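Adenosine kinase (Sinorhizobium meliloti, PDB 3UBO) probably transfers a phosphate group from ATP to adenosine, as a pfkB-family kinase, and is captured here with adenosine and ADP bound. Local coordinates at residues Phe157-Lys168 with Arg197-Leu205. Sequence-based numbering, arbitrary orientation.
Sequences FEGYLWDPPRAK and RYRSEFLEL. With ADN (adenosine), chain C.
W162, Y198 and F202 form an aromatic cluster on the parallel α/β core of this pfkB-family kinase, where the end of strand 152-158 and the turn after it pack against helix 199-207 and the two residues ahead of it. F202 points its ring edge at one face of the W162 indole in a T-shaped pair (planes 79° apart), with CE1 3.9 Å from W162 CG; K168 CB covers the opposite indole face. The indole in turn directs an edge toward the face of Y198, the five-membered and phenol ring centroids 5.2 Å apart. Farther along the helix, L205 forks between two aromatics: CD1 lies 4.0 Å from W162 CZ2, while CD2 meets the edge of the F157 ring. M187 of strand 184-188 also packs on F157, F202 and L205. E158, ending strand 152-158, and Y160 just after it point away from the helix and line the adenosine pocket, Y160 laying its ring over the purine. Farther out, E201 CB brushes the pyrrole side of W162, and the E201 carboxylate makes a long salt bridge to K168 NZ. Y198 OH reaches D163 OD1 from above the carboxylate plane, at 2.8 Å. A phenylalanine in place of Y198 would probably keep the ring packing but leave D163 without this hydroxyl donor. R197 grips D163 side-on, guanidinium and carboxylate nearly coplanar: NH2 reaches OD2 at 3.1 Å, and NE donates to the syn lone pair of OD1 at 2.7 Å.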
ATOM      1  N   PHE A 157      -7.444   4.610 -23.942  1.00 58.52           N
ATOM      2  CA  PHE A 157      -7.531   3.156 -23.710  1.00 57.73           C
ATOM      3  C   PHE A 157      -6.201   2.468 -23.977  1.00 57.25           C
ATOM      4  O   PHE A 157      -5.407   2.938 -24.809  1.00 56.65           O
ATOM      5  CB  PHE A 157      -8.621   2.509 -24.620  1.00 61.00           C
ATOM      6  CG  PHE A 157      -8.216   2.427 -26.103  1.00 60.84           C
ATOM      7  CD1 PHE A 157      -8.528   3.465 -26.991  1.00 60.21           C
ATOM      8  CD2 PHE A 157      -7.472   1.345 -26.584  1.00 61.03           C
ATOM      9  CE1 PHE A 157      -8.125   3.414 -28.319  1.00 61.50           C
ATOM     10  CE2 PHE A 157      -7.065   1.280 -27.908  1.00 62.50           C
ATOM     11  CZ  PHE A 157      -7.393   2.317 -28.779  1.00 65.57           C
ATOM     12  N   GLU A 158      -5.986   1.328 -23.305  1.00 56.79           N
ATOM     13  CA  GLU A 158      -4.691   0.591 -23.389  1.00 60.46           C
ATOM     14  C   GLU A 158      -4.585  -0.286 -24.632  1.00 58.76           C
ATOM     15  O   GLU A 158      -5.596  -0.891 -25.028  1.00 60.38           O
ATOM     16  CB  GLU A 158      -4.423  -0.313 -22.125  1.00 60.33           C
ATOM     17  CG  GLU A 158      -4.442   0.350 -20.712  1.00 55.19           C
ATOM     18  CD  GLU A 158      -5.210  -0.530 -19.701  1.00 57.02           C
ATOM     19  OE1 GLU A 158      -5.167  -0.175 -18.478  1.00 53.56           O
ATOM     20  OE2 GLU A 158      -5.889  -1.555 -20.140  1.00 57.24           O
ATOM     21  N   GLY A 159      -3.403  -0.355 -25.245  1.00 56.04           N
ATOM     22  CA  GLY A 159      -3.053  -1.474 -26.105  1.00 59.26           C
ATOM     23  C   GLY A 159      -3.235  -2.794 -25.340  1.00 61.93           C
ATOM     24  O   GLY A 159      -3.647  -3.834 -25.897  1.00 60.63           O
ATOM     25  N   TYR A 160      -2.968  -2.738 -24.029  1.00 59.91           N
ATOM     26  CA  TYR A 160      -3.027  -3.901 -23.134  1.00 60.25           C
ATOM     27  C   TYR A 160      -4.343  -4.679 -23.231  1.00 61.31           C
ATOM     28  O   TYR A 160      -4.459  -5.765 -22.653  1.00 60.29           O
ATOM     29  CB  TYR A 160      -2.869  -3.475 -21.657  1.00 58.81           C
ATOM     30  CG  TYR A 160      -1.449  -3.335 -21.163  1.00 58.58           C
ATOM     31  CD1 TYR A 160      -1.128  -2.386 -20.184  1.00 58.84           C
ATOM     32  CD2 TYR A 160      -0.434  -4.121 -21.669  1.00 57.96           C
ATOM     33  CE1 TYR A 160       0.170  -2.201 -19.747  1.00 57.87           C
ATOM     34  CE2 TYR A 160       0.865  -3.947 -21.222  1.00 60.88           C
ATOM     35  CZ  TYR A 160       1.160  -2.979 -20.258  1.00 58.75           C
ATOM     36  OH  TYR A 160       2.443  -2.814 -19.790  1.00 58.59           O
ATOM     37  N   LEU A 161      -5.325  -4.063 -23.906  1.00 61.68           N
ATOM     38  CA  LEU A 161      -6.724  -4.468 -23.945  1.00 60.39           C
ATOM     39  C   LEU A 161      -6.919  -5.402 -25.109  1.00 61.50           C
ATOM     40  O   LEU A 161      -7.951  -6.030 -25.250  1.00 60.81           O
ATOM     41  CB  LEU A 161      -7.626  -3.270 -24.164  1.00 59.51           C
ATOM     42  CG  LEU A 161      -8.133  -2.530 -22.931  1.00 60.39           C
ATOM     43  CD1 LEU A 161      -9.244  -1.566 -23.330  1.00 57.83           C
ATOM     44  CD2 LEU A 161      -8.614  -3.454 -21.826  1.00 57.45           C
ATOM     45  N   TRP A 162      -5.920  -5.471 -25.965  1.00 62.06           N
ATOM     46  CA  TRP A 162      -5.968  -6.481 -26.994  1.00 65.00           C
ATOM     47  C   TRP A 162      -5.939  -7.914 -26.445  1.00 66.43           C
ATOM     48  O   TRP A 162      -6.633  -8.789 -26.994  1.00 68.46           O
ATOM     49  CB  TRP A 162      -5.011  -6.180 -28.169  1.00 65.93           C
ATOM     50  CG  TRP A 162      -5.796  -5.351 -29.136  1.00 68.47           C
ATOM     51  CD1 TRP A 162      -6.069  -5.644 -30.455  1.00 71.72           C
ATOM     52  CD2 TRP A 162      -6.567  -4.159 -28.818  1.00 68.57           C
ATOM     53  NE1 TRP A 162      -6.935  -4.689 -30.981  1.00 73.05           N
ATOM     54  CE2 TRP A 162      -7.255  -3.772 -30.007  1.00 70.05           C
ATOM     55  CE3 TRP A 162      -6.748  -3.387 -27.639  1.00 65.69           C
ATOM     56  CZ2 TRP A 162      -8.098  -2.635 -30.062  1.00 66.12           C
ATOM     57  CZ3 TRP A 162      -7.598  -2.261 -27.685  1.00 65.24           C
ATOM     58  CH2 TRP A 162      -8.252  -1.889 -28.906  1.00 68.04           C
ATOM     59  N   ASP A 163      -5.234  -8.121 -25.321  1.00 65.57           N
ATOM     60  CA  ASP A 163      -5.028  -9.446 -24.730  1.00 62.84           C
ATOM     61  C   ASP A 163      -6.324 -10.151 -24.381  1.00 62.69           C
ATOM     62  O   ASP A 163      -6.520 -11.309 -24.797  1.00 65.46           O
ATOM     63  CB  ASP A 163      -4.076  -9.402 -23.515  1.00 62.73           C
ATOM     64  CG  ASP A 163      -2.625  -9.214 -23.920  1.00 64.13           C
ATOM     65  OD1 ASP A 163      -2.229  -9.852 -24.926  1.00 65.06           O
ATOM     66  OD2 ASP A 163      -1.898  -8.402 -23.274  1.00 63.57           O
ATOM     67  N   PRO A 164      -7.214  -9.488 -23.612  1.00 62.17           N
ATOM     68  CA  PRO A 164      -8.471 -10.186 -23.340  1.00 61.68           C
ATOM     69  C   PRO A 164      -9.215 -10.521 -24.651  1.00 64.77           C
ATOM     70  O   PRO A 164      -8.694 -10.320 -25.767  1.00 64.29           O
ATOM     71  CB  PRO A 164      -9.267  -9.203 -22.444  1.00 61.68           C
ATOM     72  CG  PRO A 164      -8.410  -8.111 -22.104  1.00 59.26           C
ATOM     73  CD  PRO A 164      -7.049  -8.282 -22.782  1.00 61.61           C
ATOM     74  N   PRO A 165     -10.416 -11.088 -24.536  1.00 63.19           N
ATOM     75  CA  PRO A 165     -10.966 -11.579 -25.814  1.00 66.90           C
ATOM     76  C   PRO A 165     -11.757 -10.474 -26.586  1.00 68.25           C
ATOM     77  O   PRO A 165     -11.492 -10.217 -27.791  1.00 65.56           O
ATOM     78  CB  PRO A 165     -11.879 -12.742 -25.384  1.00 64.13           C
ATOM     79  CG  PRO A 165     -11.775 -12.838 -23.867  1.00 63.40           C
ATOM     80  CD  PRO A 165     -11.184 -11.538 -23.371  1.00 61.44           C
ATOM     81  N   ARG A 166     -12.646  -9.799 -25.839  1.00 67.05           N
ATOM     82  CA  ARG A 166     -13.651  -8.910 -26.369  1.00 66.76           C
ATOM     83  C   ARG A 166     -13.548  -7.469 -25.897  1.00 67.83           C
ATOM     84  O   ARG A 166     -14.568  -6.764 -25.775  1.00 69.45           O
ATOM     85  CB  ARG A 166     -15.015  -9.428 -25.938  1.00 72.03           C
ATOM     86  CG  ARG A 166     -15.177 -10.905 -26.148  1.00 70.58           C
ATOM     87  CD  ARG A 166     -16.127 -11.399 -25.165  1.00 71.26           C
ATOM     88  NE  ARG A 166     -17.386 -10.634 -25.134  1.00 77.49           N
ATOM     89  CZ  ARG A 166     -17.835 -10.011 -24.034  1.00 76.55           C
ATOM     90  NH1 ARG A 166     -17.083 -10.076 -22.924  1.00 73.73           N
ATOM     91  NH2 ARG A 166     -19.006  -9.350 -24.023  1.00 70.76           N
ATOM     92  N   ALA A 167     -12.338  -7.006 -25.638  1.00 67.47           N
ATOM     93  CA  ALA A 167     -12.208  -5.625 -25.245  1.00 66.96           C
ATOM     94  C   ALA A 167     -12.131  -4.744 -26.488  1.00 68.47           C
ATOM     95  O   ALA A 167     -12.864  -3.771 -26.532  1.00 68.39           O
ATOM     96  CB  ALA A 167     -11.046  -5.392 -24.278  1.00 63.69           C
ATOM     97  N   LYS A 168     -11.279  -5.079 -27.475  1.00 67.45           N
ATOM     98  CA  LYS A 168     -11.328  -4.486 -28.827  1.00 67.78           C
ATOM     99  C   LYS A 168     -12.789  -4.150 -29.357  1.00 70.64           C
ATOM    100  O   LYS A 168     -12.980  -3.130 -30.041  1.00 70.89           O
ATOM    101  CB  LYS A 168     -10.558  -5.378 -29.831  1.00 68.52           C
ATOM    102  CG  LYS A 168     -11.197  -6.789 -30.112  1.00 67.86           C
ATOM    103  CD  LYS A 168     -10.109  -7.861 -30.396  1.00 69.71           C
ATOM    104  CE  LYS A 168      -9.852  -8.159 -31.900  1.00 71.52           C
ATOM    105  NZ  LYS A 168      -8.383  -8.395 -32.343  1.00 67.96           N
ATOM    106  N   ARG A 197       2.986  -8.278 -30.290  1.00 70.00           N
ATOM    107  CA  ARG A 197       1.812  -9.193 -30.267  1.00 69.05           C
ATOM    108  C   ARG A 197       0.568  -8.609 -31.013  1.00 69.47           C
ATOM    109  O   ARG A 197      -0.420  -9.296 -31.272  1.00 66.11           O
ATOM    110  CB  ARG A 197       1.534  -9.524 -28.775  1.00 68.09           C
ATOM    111  CG  ARG A 197       0.313 -10.402 -28.275  1.00 69.02           C
ATOM    112  CD  ARG A 197       0.529 -10.915 -26.715  1.00 66.92           C
ATOM    113  NE  ARG A 197       0.364  -9.889 -25.657  1.00 65.85           N
ATOM    114  CZ  ARG A 197       1.360  -9.191 -25.063  1.00 68.58           C
ATOM    115  NH1 ARG A 197       2.661  -9.399 -25.347  1.00 64.11           N
ATOM    116  NH2 ARG A 197       1.050  -8.261 -24.162  1.00 67.26           N
ATOM    117  N   TYR A 198       0.636  -7.316 -31.326  1.00 72.16           N
ATOM    118  CA  TYR A 198      -0.438  -6.612 -32.027  1.00 72.92           C
ATOM    119  C   TYR A 198       0.077  -5.456 -32.871  1.00 73.19           C
ATOM    120  O   TYR A 198      -0.621  -4.451 -32.964  1.00 73.46           O
ATOM    121  CB  TYR A 198      -1.493  -6.043 -31.056  1.00 70.72           C
ATOM    122  CG  TYR A 198      -2.074  -7.039 -30.074  1.00 69.43           C
ATOM    123  CD1 TYR A 198      -3.036  -7.975 -30.463  1.00 72.28           C
ATOM    124  CD2 TYR A 198      -1.646  -7.064 -28.761  1.00 68.68           C
ATOM    125  CE1 TYR A 198      -3.578  -8.908 -29.539  1.00 70.41           C
ATOM    126  CE2 TYR A 198      -2.151  -7.983 -27.855  1.00 67.88           C
ATOM    127  CZ  TYR A 198      -3.115  -8.894 -28.239  1.00 69.37           C
ATOM    128  OH  TYR A 198      -3.608  -9.773 -27.312  1.00 68.10           O
ATOM    129  N   ARG A 199       1.267  -5.588 -33.481  1.00 73.01           N
ATOM    130  CA  ARG A 199       1.814  -4.544 -34.400  1.00 76.85           C
ATOM    131  C   ARG A 199       0.705  -4.032 -35.334  1.00 77.62           C
ATOM    132  O   ARG A 199       0.467  -2.825 -35.488  1.00 77.74           O
ATOM    133  CB  ARG A 199       2.982  -5.094 -35.246  1.00 74.60           C
ATOM    134  CG  ARG A 199       4.108  -4.116 -35.503  1.00 78.98           C
ATOM    135  CD  ARG A 199       5.542  -4.794 -35.412  1.00 81.59           C
ATOM    136  NE  ARG A 199       6.216  -5.004 -36.715  1.00 85.81           N
ATOM    137  CZ  ARG A 199       7.459  -5.494 -36.889  1.00 86.67           C
ATOM    138  NH1 ARG A 199       8.192  -5.840 -35.822  1.00 82.25           N
ATOM    139  NH2 ARG A 199       7.972  -5.645 -38.126  1.00 81.10           N
ATOM    140  N   SER A 200       0.016  -4.991 -35.937  1.00 76.91           N
ATOM    141  CA  SER A 200      -0.825  -4.719 -37.065  1.00 74.74           C
ATOM    142  C   SER A 200      -2.143  -4.189 -36.569  1.00 76.37           C
ATOM    143  O   SER A 200      -2.544  -3.125 -37.010  1.00 78.09           O
ATOM    144  CB  SER A 200      -1.017  -5.984 -37.861  1.00 73.67           C
ATOM    145  OG  SER A 200      -1.651  -6.929 -37.033  1.00 77.78           O
ATOM    146  N   GLU A 201      -2.809  -4.902 -35.647  1.00 74.84           N
ATOM    147  CA  GLU A 201      -4.081  -4.411 -35.077  1.00 74.83           C
ATOM    148  C   GLU A 201      -3.981  -2.956 -34.655  1.00 76.49           C
ATOM    149  O   GLU A 201      -4.935  -2.193 -34.818  1.00 76.75           O
ATOM    150  CB  GLU A 201      -4.580  -5.238 -33.877  1.00 73.55           C
ATOM    151  CG  GLU A 201      -5.289  -6.547 -34.229  1.00 74.32           C
ATOM    152  CD  GLU A 201      -4.368  -7.758 -34.105  1.00 75.00           C
ATOM    153  OE1 GLU A 201      -3.133  -7.595 -34.302  1.00 73.81           O
ATOM    154  OE2 GLU A 201      -4.893  -8.864 -33.815  1.00 77.22           O
ATOM    155  N   PHE A 202      -2.811  -2.594 -34.121  1.00 76.02           N
ATOM    156  CA  PHE A 202      -2.531  -1.271 -33.582  1.00 76.05           C
ATOM    157  C   PHE A 202      -2.484  -0.225 -34.728  1.00 77.92           C
ATOM    158  O   PHE A 202      -3.322   0.687 -34.745  1.00 78.58           O
ATOM    159  CB  PHE A 202      -1.237  -1.294 -32.691  1.00 75.30           C
ATOM    160  CG  PHE A 202      -1.460  -1.794 -31.246  1.00 73.18           C
ATOM    161  CD1 PHE A 202      -2.685  -2.368 -30.843  1.00 71.02           C
ATOM    162  CD2 PHE A 202      -0.418  -1.733 -30.302  1.00 68.96           C
ATOM    163  CE1 PHE A 202      -2.845  -2.812 -29.495  1.00 70.40           C
ATOM    164  CE2 PHE A 202      -0.571  -2.180 -28.962  1.00 65.51           C
ATOM    165  CZ  PHE A 202      -1.752  -2.704 -28.549  1.00 66.96           C
ATOM    166  N   LEU A 203      -1.543  -0.371 -35.677  1.00 79.07           N
ATOM    167  CA  LEU A 203      -1.451   0.462 -36.917  1.00 79.99           C
ATOM    168  C   LEU A 203      -2.783   0.784 -37.666  1.00 77.62           C
ATOM    169  O   LEU A 203      -3.171   1.944 -37.867  1.00 76.70           O
ATOM    170  CB  LEU A 203      -0.468  -0.186 -37.903  1.00 76.06           C
ATOM    171  CG  LEU A 203       0.996  -0.174 -37.487  1.00 74.46           C
ATOM    172  CD1 LEU A 203       1.818  -0.962 -38.435  1.00 73.14           C
ATOM    173  CD2 LEU A 203       1.495   1.252 -37.493  1.00 78.06           C
ATOM    174  N   GLU A 204      -3.453  -0.260 -38.088  1.00 74.09           N
ATOM    175  CA  GLU A 204      -4.713  -0.122 -38.784  1.00 78.65           C
ATOM    176  C   GLU A 204      -5.727   0.579 -37.889  1.00 79.16           C
ATOM    177  O   GLU A 204      -6.637   1.308 -38.335  1.00 78.43           O
ATOM    178  CB  GLU A 204      -5.242  -1.521 -39.172  1.00 76.83           C
ATOM    179  CG  GLU A 204      -6.750  -1.623 -39.415  1.00 77.55           C
ATOM    180  CD  GLU A 204      -7.211  -0.872 -40.661  1.00 77.87           C
ATOM    181  OE1 GLU A 204      -6.366  -0.611 -41.568  1.00 73.49           O
ATOM    182  OE2 GLU A 204      -8.429  -0.552 -40.707  1.00 76.64           O
ATOM    183  N   LEU A 205      -5.595   0.324 -36.609  1.00 77.76           N
ATOM    184  CA  LEU A 205      -6.455   0.984 -35.674  1.00 76.38           C
ATOM    185  C   LEU A 205      -6.098   2.500 -35.647  1.00 76.52           C
ATOM    186  O   LEU A 205      -6.965   3.325 -35.394  1.00 75.09           O
ATOM    187  CB  LEU A 205      -6.358   0.263 -34.338  1.00 73.79           C
ATOM    188  CG  LEU A 205      -6.769   0.873 -33.031  1.00 74.21           C
ATOM    189  CD1 LEU A 205      -8.168   0.404 -32.653  1.00 67.00           C
ATOM    190  CD2 LEU A 205      -5.713   0.434 -32.010  1.00 73.28           C
TER
HETATM  191  O5' ADN C 353       2.493   0.894 -16.217  1.00 62.56           O
HETATM  192  C5' ADN C 353       2.038   0.995 -14.815  1.00 59.20           C
HETATM  193  C4' ADN C 353       0.840   0.050 -14.458  1.00 57.27           C
HETATM  194  O4' ADN C 353       0.688  -1.045 -15.368  1.00 60.11           O
HETATM  195  C3' ADN C 353       0.516  -0.619 -13.022  1.00 55.91           C
HETATM  196  O3' ADN C 353      -0.002   0.071 -11.910  1.00 58.64           O
HETATM  197  C2' ADN C 353      -0.331  -1.874 -13.419  1.00 56.50           C
HETATM  198  O2' ADN C 353      -1.580  -2.043 -12.716  1.00 55.59           O
HETATM  199  C1' ADN C 353      -0.427  -1.705 -14.883  1.00 59.74           C
HETATM  200  N9  ADN C 353      -0.502  -3.023 -15.583  1.00 61.81           N
HETATM  201  C8  ADN C 353       0.350  -4.165 -15.552  1.00 62.11           C
HETATM  202  N7  ADN C 353      -0.083  -5.114 -16.516  1.00 59.29           N
HETATM  203  C5  ADN C 353      -1.202  -4.542 -17.150  1.00 62.73           C
HETATM  204  C6  ADN C 353      -2.071  -5.018 -18.170  1.00 61.53           C
HETATM  205  N6  ADN C 353      -1.874  -6.295 -18.802  1.00 60.93           N
HETATM  206  N1  ADN C 353      -3.148  -4.157 -18.595  1.00 61.70           N
HETATM  207  C2  ADN C 353      -3.327  -2.868 -17.995  1.00 60.08           C
HETATM  208  N3  ADN C 353      -2.486  -2.357 -16.977  1.00 58.33           N
HETATM  209  C4  ADN C 353      -1.449  -3.229 -16.567  1.00 60.90           C